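Local structure of myosin-I heavy chain (Dictyostelium discoideum, 5EJR) at residues A[214-219]-A[243-248]; A[297-302]-A[311-316]. The protein is an actin-based motor with ATPase activity, involved in early phagocytosis and adhesion, of which this piece is the MyTH4-FERM MF2 tail domain. All blocks are in the same frame, centred on the assembly; numbering follows the deposited sequence.

How the contacts relate
Both contacts lie in the FERM part of the tail, on the same side of the chain's centre, their centres about 15 Å apart. They follow one another along the chain. Contact 1 lies in the ubiquitin-like lobe of the FERM domain, joining the end of strand 211-215 to the loop after helix 232-243; contact 2 then folds the chain leaving strand 290-296 back against the short helix 311-314. The two meet directly, since Asp316, the N-cap of helix 317-332, probably takes a hydrogen bond from Ser246 N to its OD2, 2.9 Å away. Helix 317-332, of the helical lobe that follows, packs on Tyr243 and Trp313, so the two lobes meet here.

Contact 1 (A[214-219]-A[243-248]); sequences IRFIDQ and YGISQQ
Phe216 and Tyr243 mark the closest backbone approach, 9.0 Å between their CA atoms, where the chain leaving strand 211-215 passes the C-terminal end of helix 232-243. Their rings fill that gap as an offset face-to-face stack, with centroids 4.2 Å apart and planes inclined by only 20°. Tyr243 CD1 sits over the centre of the Phe216 ring, whereas Phe216 CD2 lies nearer the rim of the tyrosine ring, the two side chains sliding past each other in opposite directions. The stack continues down to Tyr243 CB, which rests 3.7 Å from Phe216 CZ. With its CG anti to the backbone N (chi1 -159°), Tyr243 sends its ring off the helix end and across to the turn. There its OH donates to Asp218 OD2 over 2.8 Å; the oxygen lies in the plane of the tyrosine ring, yet the hydroxyl arrives 56° out of the carboxylate plane. The other oxygen, OD1, is bonded to Ser220 OG, so both ends of the carboxylate are held. The type I turn from Phe216 to Gln219, closed by Gln219 N to Phe216 O, presents Asp218 for this. Putting an alanine at Tyr243 would probably strip one face of Phe216 of its stacking partner and leave Asp218 OD2 without its phenolic donor. At the edge of the Phe216 ring stands Ile245 CD1, an apolar branch fit for a buried place. Gly244, between Tyr243 and Ile245, has the positive phi of the C-prime residue in a Schellman motif, where a side chain would run into the preceding carbonyl oxygen. Val239 of helix 232-243 and Val294 of strand 290-296 also pack on Phe216, while Ile318 and Leu322 of helix 317-332 lie against Tyr243, where the FERM domain's ubiquitin-like lobe meets the next.

Contact 2 (A[297-302]-A[311-316]); sequences RFFLDD and HLWTDD. With EDO (1,2-ethanediol), chain B; EDO (1,2-ethanediol), chain E.
Trp313 reaches from helix 311-314 to Phe299 and Asp301, and it buries as much surface here as Asp301 does. Its CB does not aim at the 297-302 segment, but with CG anti to the carbonyl carbon (chi1 -62°) the ring swings back to it. Near the plane of the Phe299 ring, at its edge, comes Trp313 CZ3, 4.3 Å from Phe299 CD2: a loose approach of two aromatic groups rather than a stack. On the pyrrole side the indole meets the aliphatic part of an aspartate, with Asp301 CB 3.8 Å from Trp313 NE1. The Asp301 carboxylate passes on to cross Leu312 at a slant, OD2 lying 3.7 Å from Leu312 CB and OD1 facing the CD1 branch. It merely lies against the leucine at the exposed rim, without a bond. Asp302 adds its main chain, while its OD1 turns to Asn304 N. A water in the plane of the indole accepts from Trp313 NE1 at 3.0 Å and donates to Asp302 O at 2.7 Å, bridging helix and loop. Alongside, Asp301 O takes a 2.6 Å hydrogen bond from O2 of a 1,2-ethanediol, probably brought in by the crystallisation liquor. Ile306 of the preceding loop and Phe320 of helix 317-332 also touch the indole, where the chain leaving strand 290-296 of the ubiquitin-like lobe runs into the helical lobe. The chemistry is thus that of a surface seam: van der Waals contact carries the joint, and the N-H of the buried indole is satisfied by a water.

Contact 1 (A[214-219]-A[243-248])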
ATOM      1  N   ILE A 214      -4.867   4.932 -10.913  1.00 27.25           N
ATOM      2  CA  ILE A 214      -5.927   4.794  -9.902  1.00 24.62           C
ATOM      3  C   ILE A 214      -7.307   4.735 -10.563  1.00 26.71           C
ATOM      4  O   ILE A 214      -7.690   5.653 -11.299  1.00 25.96           O
ATOM      5  CB  ILE A 214      -5.871   5.855  -8.761  1.00 25.64           C
ATOM      6  CG1 ILE A 214      -4.420   6.127  -8.244  1.00 24.89           C
ATOM      7  CG2 ILE A 214      -6.838   5.487  -7.612  1.00 23.36           C
ATOM      8  CD1 ILE A 214      -3.705   4.994  -7.527  1.00 29.98           C
ATOM      9  N   ARG A 215      -8.065   3.665 -10.270  1.00 23.10           N
ATOM     10  CA  ARG A 215      -9.397   3.475 -10.830  1.00 23.05           C
ATOM     11  C   ARG A 215     -10.474   4.105  -9.967  1.00 26.23           C
ATOM     12  O   ARG A 215     -10.287   4.286  -8.754  1.00 25.66           O
ATOM     13  CB  ARG A 215      -9.691   1.994 -11.049  1.00 25.60           C
ATOM     14  CG  ARG A 215      -8.673   1.301 -11.945  1.00 37.17           C
ATOM     15  CD  ARG A 215      -9.234   0.034 -12.532  1.00 43.36           C
ATOM     16  NE  ARG A 215      -8.190  -0.963 -12.759  1.00 51.32           N
ATOM     17  CZ  ARG A 215      -8.418  -2.210 -13.159  1.00 67.07           C
ATOM     18  NH1 ARG A 215      -9.658  -2.624 -13.398  1.00 53.95           N
ATOM     19  NH2 ARG A 215      -7.408  -3.054 -13.328  1.00 57.55           N
ATOM     20  N   PHE A 216     -11.604   4.449 -10.598  1.00 22.26           N
ATOM     21  CA  PHE A 216     -12.787   4.970  -9.924  1.00 21.66           C
ATOM     22  C   PHE A 216     -13.873   3.937 -10.156  1.00 29.57           C
ATOM     23  O   PHE A 216     -13.686   3.035 -10.965  1.00 30.05           O
ATOM     24  CB  PHE A 216     -13.193   6.356 -10.458  1.00 22.15           C
ATOM     25  CG  PHE A 216     -12.317   7.463  -9.927  1.00 22.57           C
ATOM     26  CD1 PHE A 216     -11.059   7.704 -10.476  1.00 25.18           C
ATOM     27  CD2 PHE A 216     -12.757   8.287  -8.896  1.00 21.71           C
ATOM     28  CE1 PHE A 216     -10.232   8.717  -9.958  1.00 25.80           C
ATOM     29  CE2 PHE A 216     -11.937   9.308  -8.392  1.00 23.84           C
ATOM     30  CZ  PHE A 216     -10.675   9.503  -8.916  1.00 22.63           C
ATOM     31  N   ILE A 217     -14.989   4.053  -9.440  1.00 29.16           N
ATOM     32  CA  ILE A 217     -16.125   3.130  -9.497  1.00 31.30           C
ATOM     33  C   ILE A 217     -16.738   3.001 -10.921  1.00 37.96           C
ATOM     34  O   ILE A 217     -17.275   1.949 -11.251  1.00 37.16           O
ATOM     35  CB  ILE A 217     -17.177   3.534  -8.408  1.00 34.51           C
ATOM     36  CG1 ILE A 217     -18.240   2.428  -8.163  1.00 35.29           C
ATOM     37  CG2 ILE A 217     -17.822   4.887  -8.701  1.00 35.13           C
ATOM     38  CD1 ILE A 217     -17.794   1.317  -7.230  1.00 38.93           C
ATOM     39  N   ASP A 218     -16.629   4.050 -11.755  1.00 37.95           N
ATOM     40  CA  ASP A 218     -17.186   4.036 -13.112  1.00 39.17           C
ATOM     41  C   ASP A 218     -16.276   3.301 -14.105  1.00 43.90           C
ATOM     42  O   ASP A 218     -16.613   3.200 -15.287  1.00 44.75           O
ATOM     43  CB  ASP A 218     -17.552   5.467 -13.587  1.00 40.77           C
ATOM     44  CG  ASP A 218     -16.405   6.455 -13.801  1.00 48.66           C
ATOM     45  OD1 ASP A 218     -15.255   6.126 -13.444  1.00 46.93           O
ATOM     46  OD2 ASP A 218     -16.671   7.570 -14.288  1.00 56.35           O
ATOM     47  N   GLN A 219     -15.131   2.773 -13.602  1.00 39.91           N
ATOM     48  CA  GLN A 219     -14.089   2.030 -14.324  1.00 39.30           C
ATOM     49  C   GLN A 219     -13.133   2.969 -15.081  1.00 39.85           C
ATOM     50  O   GLN A 219     -12.191   2.500 -15.727  1.00 40.64           O
ATOM     51  CB  GLN A 219     -14.662   0.910 -15.223  1.00 41.31           C
ATOM     52  CG  GLN A 219     -15.392  -0.186 -14.463  1.00 61.57           C
ATOM     53  CD  GLN A 219     -16.172  -1.075 -15.401  1.00 92.67           C
ATOM     54  OE1 GLN A 219     -17.366  -0.862 -15.647  1.00 90.87           O
ATOM     55  NE2 GLN A 219     -15.514  -2.086 -15.960  1.00 85.66           N
ATOM     56  N   TYR A 243     -10.192  14.275 -10.720  1.00 27.47           N
ATOM     57  CA  TYR A 243     -11.545  13.857 -11.084  1.00 26.12           C
ATOM     58  C   TYR A 243     -12.559  15.005 -11.019  1.00 30.25           C
ATOM     59  O   TYR A 243     -13.558  14.973 -11.725  1.00 30.43           O
ATOM     60  CB  TYR A 243     -11.987  12.688 -10.198  1.00 26.00           C
ATOM     61  CG  TYR A 243     -13.104  11.876 -10.807  1.00 26.84           C
ATOM     62  CD1 TYR A 243     -12.835  10.855 -11.712  1.00 28.20           C
ATOM     63  CD2 TYR A 243     -14.432  12.114 -10.467  1.00 28.07           C
ATOM     64  CE1 TYR A 243     -13.859  10.106 -12.280  1.00 28.77           C
ATOM     65  CE2 TYR A 243     -15.470  11.390 -11.051  1.00 28.87           C
ATOM     66  CZ  TYR A 243     -15.176  10.374 -11.947  1.00 32.10           C
ATOM     67  OH  TYR A 243     -16.181   9.600 -12.469  1.00 33.54           O
ATOM     68  N   GLY A 244     -12.285  16.010 -10.191  1.00 25.39           N
ATOM     69  CA  GLY A 244     -13.159  17.162 -10.039  1.00 23.61           C
ATOM     70  C   GLY A 244     -13.953  17.186  -8.742  1.00 25.59           C
ATOM     71  O   GLY A 244     -14.884  17.981  -8.632  1.00 26.48           O
ATOM     72  N   ILE A 245     -13.606  16.325  -7.743  1.00 19.35           N
ATOM     73  CA  ILE A 245     -14.298  16.307  -6.447  1.00 16.86           C
ATOM     74  C   ILE A 245     -13.888  17.623  -5.749  1.00 23.21           C
ATOM     75  O   ILE A 245     -12.713  17.989  -5.827  1.00 22.35           O
ATOM     76  CB  ILE A 245     -13.884  15.036  -5.640  1.00 18.16           C
ATOM     77  CG1 ILE A 245     -14.379  13.736  -6.342  1.00 17.95           C
ATOM     78  CG2 ILE A 245     -14.342  15.104  -4.164  1.00 14.58           C
ATOM     79  CD1 ILE A 245     -13.623  12.458  -5.962  1.00 20.85           C
ATOM     80  N   SER A 246     -14.853  18.348  -5.138  1.00 19.92           N
ATOM     81  CA  SER A 246     -14.575  19.608  -4.477  1.00 21.57           C
ATOM     82  C   SER A 246     -13.710  19.405  -3.271  1.00 26.64           C
ATOM     83  O   SER A 246     -13.739  18.342  -2.650  1.00 22.92           O
ATOM     84  CB  SER A 246     -15.854  20.354  -4.097  1.00 27.87           C
ATOM     85  OG  SER A 246     -16.363  19.929  -2.840  1.00 42.53           O
ATOM     86  N   GLN A 247     -12.975  20.464  -2.911  1.00 25.93           N
ATOM     87  CA  GLN A 247     -12.045  20.474  -1.790  1.00 26.54           C
ATOM     88  C   GLN A 247     -12.635  19.892  -0.517  1.00 27.22           C
ATOM     89  O   GLN A 247     -12.014  19.023   0.087  1.00 25.61           O
ATOM     90  CB  GLN A 247     -11.488  21.903  -1.572  1.00 28.71           C
ATOM     91  CG  GLN A 247     -10.812  22.170  -0.201  1.00 42.85           C
ATOM     92  CD  GLN A 247      -9.686  21.223   0.136  1.00 59.80           C
ATOM     93  OE1 GLN A 247      -8.924  20.772  -0.730  1.00 57.93           O
ATOM     94  NE2 GLN A 247      -9.598  20.859   1.405  1.00 51.09           N
ATOM     95  N   GLN A 248     -13.841  20.317  -0.144  1.00 24.04           N
ATOM     96  CA  GLN A 248     -14.491  19.874   1.091  1.00 24.31           C
ATOM     97  C   GLN A 248     -14.914  18.403   1.105  1.00 25.87           C
ATOM     98  O   GLN A 248     -15.052  17.831   2.188  1.00 24.98           O
ATOM     99  CB  GLN A 248     -15.682  20.782   1.429  1.00 26.36           C
ATOM    100  CG  GLN A 248     -15.259  22.174   1.924  1.00 56.57           C
ATOM    101  CD  GLN A 248     -14.474  22.145   3.222  1.00 81.29           C
ATOM    102  OE1 GLN A 248     -15.028  21.960   4.310  1.00 75.31           O
ATOM    103  NE2 GLN A 248     -13.163  22.338   3.130  1.00 76.07           N
TER

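Contact 2 (A[297-302]-A[311-316])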
ATOM      1  N   ARG A 297     -15.519   6.708   1.288  1.00 14.65           N
ATOM      2  CA  ARG A 297     -15.241   6.012   2.526  1.00 14.72           C
ATOM      3  C   ARG A 297     -16.148   6.447   3.656  1.00 18.71           C
ATOM      4  O   ARG A 297     -16.629   5.598   4.390  1.00 20.08           O
ATOM      5  CB  ARG A 297     -13.757   6.204   2.898  1.00 17.03           C
ATOM      6  CG  ARG A 297     -13.285   5.437   4.169  1.00 24.29           C
ATOM      7  CD  ARG A 297     -13.145   3.932   3.964  1.00 25.55           C
ATOM      8  NE  ARG A 297     -12.137   3.593   2.955  1.00 28.78           N
ATOM      9  CZ  ARG A 297     -12.319   2.706   1.978  1.00 48.24           C
ATOM     10  NH1 ARG A 297     -13.473   2.057   1.865  1.00 26.33           N
ATOM     11  NH2 ARG A 297     -11.348   2.460   1.105  1.00 33.42           N
ATOM     12  N   PHE A 298     -16.376   7.751   3.815  1.00 13.36           N
ATOM     13  CA  PHE A 298     -17.138   8.260   4.943  1.00 12.40           C
ATOM     14  C   PHE A 298     -18.491   8.862   4.584  1.00 15.68           C
ATOM     15  O   PHE A 298     -18.627   9.560   3.591  1.00 11.45           O
ATOM     16  CB  PHE A 298     -16.289   9.266   5.719  1.00 14.49           C
ATOM     17  CG  PHE A 298     -14.974   8.689   6.197  1.00 15.48           C
ATOM     18  CD1 PHE A 298     -14.934   7.779   7.256  1.00 17.82           C
ATOM     19  CD2 PHE A 298     -13.770   9.100   5.634  1.00 16.64           C
ATOM     20  CE1 PHE A 298     -13.707   7.266   7.716  1.00 19.03           C
ATOM     21  CE2 PHE A 298     -12.539   8.601   6.109  1.00 20.05           C
ATOM     22  CZ  PHE A 298     -12.518   7.680   7.136  1.00 18.97           C
ATOM     23  N   PHE A 299     -19.481   8.598   5.439  1.00 12.72           N
ATOM     24  CA  PHE A 299     -20.858   9.047   5.266  1.00 12.92           C
ATOM     25  C   PHE A 299     -21.279   9.669   6.569  1.00 17.67           C
ATOM     26  O   PHE A 299     -21.527   8.947   7.527  1.00 16.01           O
ATOM     27  CB  PHE A 299     -21.769   7.847   4.905  1.00 13.96           C
ATOM     28  CG  PHE A 299     -21.516   7.299   3.520  1.00 15.31           C
ATOM     29  CD1 PHE A 299     -20.491   6.381   3.294  1.00 17.31           C
ATOM     30  CD2 PHE A 299     -22.301   7.703   2.441  1.00 14.87           C
ATOM     31  CE1 PHE A 299     -20.242   5.895   2.006  1.00 18.62           C
ATOM     32  CE2 PHE A 299     -22.060   7.210   1.153  1.00 18.15           C
ATOM     33  CZ  PHE A 299     -21.033   6.315   0.940  1.00 17.01           C
ATOM     34  N   LEU A 300     -21.264  11.007   6.627  1.00 18.56           N
ATOM     35  CA  LEU A 300     -21.563  11.789   7.840  1.00 18.83           C
ATOM     36  C   LEU A 300     -22.987  12.294   7.912  1.00 21.24           C
ATOM     37  O   LEU A 300     -23.462  12.620   9.001  1.00 20.26           O
ATOM     38  CB  LEU A 300     -20.582  12.985   7.944  1.00 19.61           C
ATOM     39  CG  LEU A 300     -19.118  12.593   8.293  1.00 23.28           C
ATOM     40  CD1 LEU A 300     -18.210  13.839   8.369  1.00 23.57           C
ATOM     41  CD2 LEU A 300     -19.049  11.882   9.646  1.00 23.90           C
ATOM     42  N   ASP A 301     -23.663  12.375   6.772  1.00 15.48           N
ATOM     43  CA  ASP A 301     -25.047  12.874   6.720  1.00 16.77           C
ATOM     44  C   ASP A 301     -26.057  11.764   6.964  1.00 21.59           C
ATOM     45  O   ASP A 301     -25.733  10.599   6.760  1.00 21.89           O
ATOM     46  CB  ASP A 301     -25.298  13.649   5.420  1.00 18.23           C
ATOM     47  CG  ASP A 301     -24.273  14.769   5.255  1.00 23.53           C
ATOM     48  OD1 ASP A 301     -24.054  15.524   6.238  1.00 20.19           O
ATOM     49  OD2 ASP A 301     -23.583  14.794   4.210  1.00 25.49           O
ATOM     50  N   ASP A 302     -27.234  12.106   7.476  1.00 17.38           N
ATOM     51  CA  ASP A 302     -28.255  11.105   7.809  1.00 17.90           C
ATOM     52  C   ASP A 302     -29.029  10.690   6.550  1.00 18.09           C
ATOM     53  O   ASP A 302     -29.812  11.466   6.031  1.00 15.40           O
ATOM     54  CB  ASP A 302     -29.201  11.625   8.921  1.00 19.77           C
ATOM     55  CG  ASP A 302     -30.220  10.620   9.477  1.00 30.98           C
ATOM     56  OD1 ASP A 302     -30.284   9.478   8.964  1.00 30.51           O
ATOM     57  OD2 ASP A 302     -30.964  10.984  10.419  1.00 35.59           O
ATOM     58  N   HIS A 311     -29.125  19.141  -0.489  1.00 14.87           N
ATOM     59  CA  HIS A 311     -27.874  19.903  -0.672  1.00 14.81           C
ATOM     60  C   HIS A 311     -26.654  19.223  -0.045  1.00 17.78           C
ATOM     61  O   HIS A 311     -25.552  19.356  -0.568  1.00 16.62           O
ATOM     62  CB  HIS A 311     -28.011  21.342  -0.117  1.00 15.72           C
ATOM     63  CG  HIS A 311     -28.468  21.383   1.301  1.00 18.49           C
ATOM     64  ND1 HIS A 311     -29.809  21.317   1.623  1.00 20.12           N
ATOM     65  CD2 HIS A 311     -27.762  21.625   2.422  1.00 19.51           C
ATOM     66  CE1 HIS A 311     -29.864  21.476   2.934  1.00 19.94           C
ATOM     67  NE2 HIS A 311     -28.661  21.656   3.454  1.00 20.46           N
ATOM     68  N   LEU A 312     -26.834  18.519   1.074  1.00 14.08           N
ATOM     69  CA  LEU A 312     -25.720  17.836   1.735  1.00 14.70           C
ATOM     70  C   LEU A 312     -25.138  16.752   0.830  1.00 18.49           C
ATOM     71  O   LEU A 312     -23.978  16.360   0.973  1.00 16.30           O
ATOM     72  CB  LEU A 312     -26.144  17.247   3.105  1.00 13.47           C
ATOM     73  CG  LEU A 312     -26.683  18.250   4.125  1.00 15.86           C
ATOM     74  CD1 LEU A 312     -27.169  17.536   5.381  1.00 15.28           C
ATOM     75  CD2 LEU A 312     -25.585  19.368   4.475  1.00 14.72           C
ATOM     76  N   TRP A 313     -25.962  16.265  -0.093  1.00 15.36           N
ATOM     77  CA  TRP A 313     -25.542  15.186  -0.979  1.00 15.61           C
ATOM     78  C   TRP A 313     -25.260  15.673  -2.404  1.00 18.61           C
ATOM     79  O   TRP A 313     -24.375  15.143  -3.058  1.00 17.99           O
ATOM     80  CB  TRP A 313     -26.675  14.152  -1.013  1.00 13.63           C
ATOM     81  CG  TRP A 313     -26.959  13.540   0.324  1.00 14.33           C
ATOM     82  CD1 TRP A 313     -27.663  14.097   1.356  1.00 16.89           C
ATOM     83  CD2 TRP A 313     -26.497  12.271   0.792  1.00 13.32           C
ATOM     84  NE1 TRP A 313     -27.685  13.239   2.431  1.00 15.30           N
ATOM     85  CE2 TRP A 313     -27.038  12.080   2.086  1.00 16.74           C
ATOM     86  CE3 TRP A 313     -25.757  11.222   0.201  1.00 14.40           C
ATOM     87  CZ2 TRP A 313     -26.837  10.898   2.816  1.00 15.39           C
ATOM     88  CZ3 TRP A 313     -25.539  10.068   0.936  1.00 15.22           C
ATOM     89  CH2 TRP A 313     -26.088   9.910   2.222  1.00 15.58           C
ATOM     90  N   THR A 314     -26.033  16.651  -2.892  1.00 15.54           N
ATOM     91  CA  THR A 314     -25.923  17.087  -4.279  1.00 15.66           C
ATOM     92  C   THR A 314     -25.087  18.366  -4.545  1.00 20.71           C
ATOM     93  O   THR A 314     -24.736  18.568  -5.706  1.00 21.52           O
ATOM     94  CB  THR A 314     -27.313  17.244  -4.867  1.00 22.35           C
ATOM     95  OG1 THR A 314     -27.918  18.313  -4.176  1.00 17.20           O
ATOM     96  CG2 THR A 314     -28.168  15.931  -4.807  1.00 18.08           C
ATOM     97  N   ASP A 315     -24.767  19.221  -3.526  1.00 16.35           N
ATOM     98  CA  ASP A 315     -23.953  20.437  -3.776  1.00 17.44           C
ATOM     99  C   ASP A 315     -22.686  20.148  -4.580  1.00 20.04           C
ATOM    100  O   ASP A 315     -22.386  20.869  -5.515  1.00 20.55           O
ATOM    101  CB  ASP A 315     -23.596  21.186  -2.483  1.00 20.14           C
ATOM    102  CG  ASP A 315     -24.718  22.070  -1.969  1.00 22.00           C
ATOM    103  OD1 ASP A 315     -25.780  22.134  -2.631  1.00 18.73           O
ATOM    104  OD2 ASP A 315     -24.549  22.666  -0.888  1.00 24.63           O
ATOM    105  N   ASP A 316     -21.965  19.084  -4.226  1.00 15.32           N
ATOM    106  CA  ASP A 316     -20.847  18.608  -5.002  1.00 13.99           C
ATOM    107  C   ASP A 316     -21.463  17.539  -5.913  1.00 18.75           C
ATOM    108  O   ASP A 316     -21.617  16.393  -5.479  1.00 17.31           O
ATOM    109  CB  ASP A 316     -19.741  18.023  -4.106  1.00 14.86           C
ATOM    110  CG  ASP A 316     -18.465  17.659  -4.847  1.00 22.15           C
ATOM    111  OD1 ASP A 316     -18.537  17.413  -6.058  1.00 21.92           O
ATOM    112  OD2 ASP A 316     -17.411  17.522  -4.186  1.00 19.57           O
TER
HETATM  113  C1  EDO B2401     -26.137   6.624   7.208  1.00 22.95           C
HETATM  114  O1  EDO B2401     -27.112   7.580   7.573  1.00 21.53           O
HETATM  115  C2  EDO B2401     -24.948   7.379   6.606  1.00 23.89           C
HETATM  116  O2  EDO B2401     -25.445   8.254   5.577  1.00 22.57           O
HETATM  117  C1  EDO E2404      -9.694   4.973   5.347  1.00 29.86           C
HETATM  118  O1  EDO E2404      -9.659   5.141   3.925  1.00 24.29           O
HETATM  119  C2  EDO E2404      -8.371   4.272   5.845  1.00 30.94           C
HETATM  120  O2  EDO E2404      -7.350   5.261   5.884  1.00 34.72           O
HETATM  121  O   HOH W   1     -29.165  13.833   4.920  1.00 14.49           O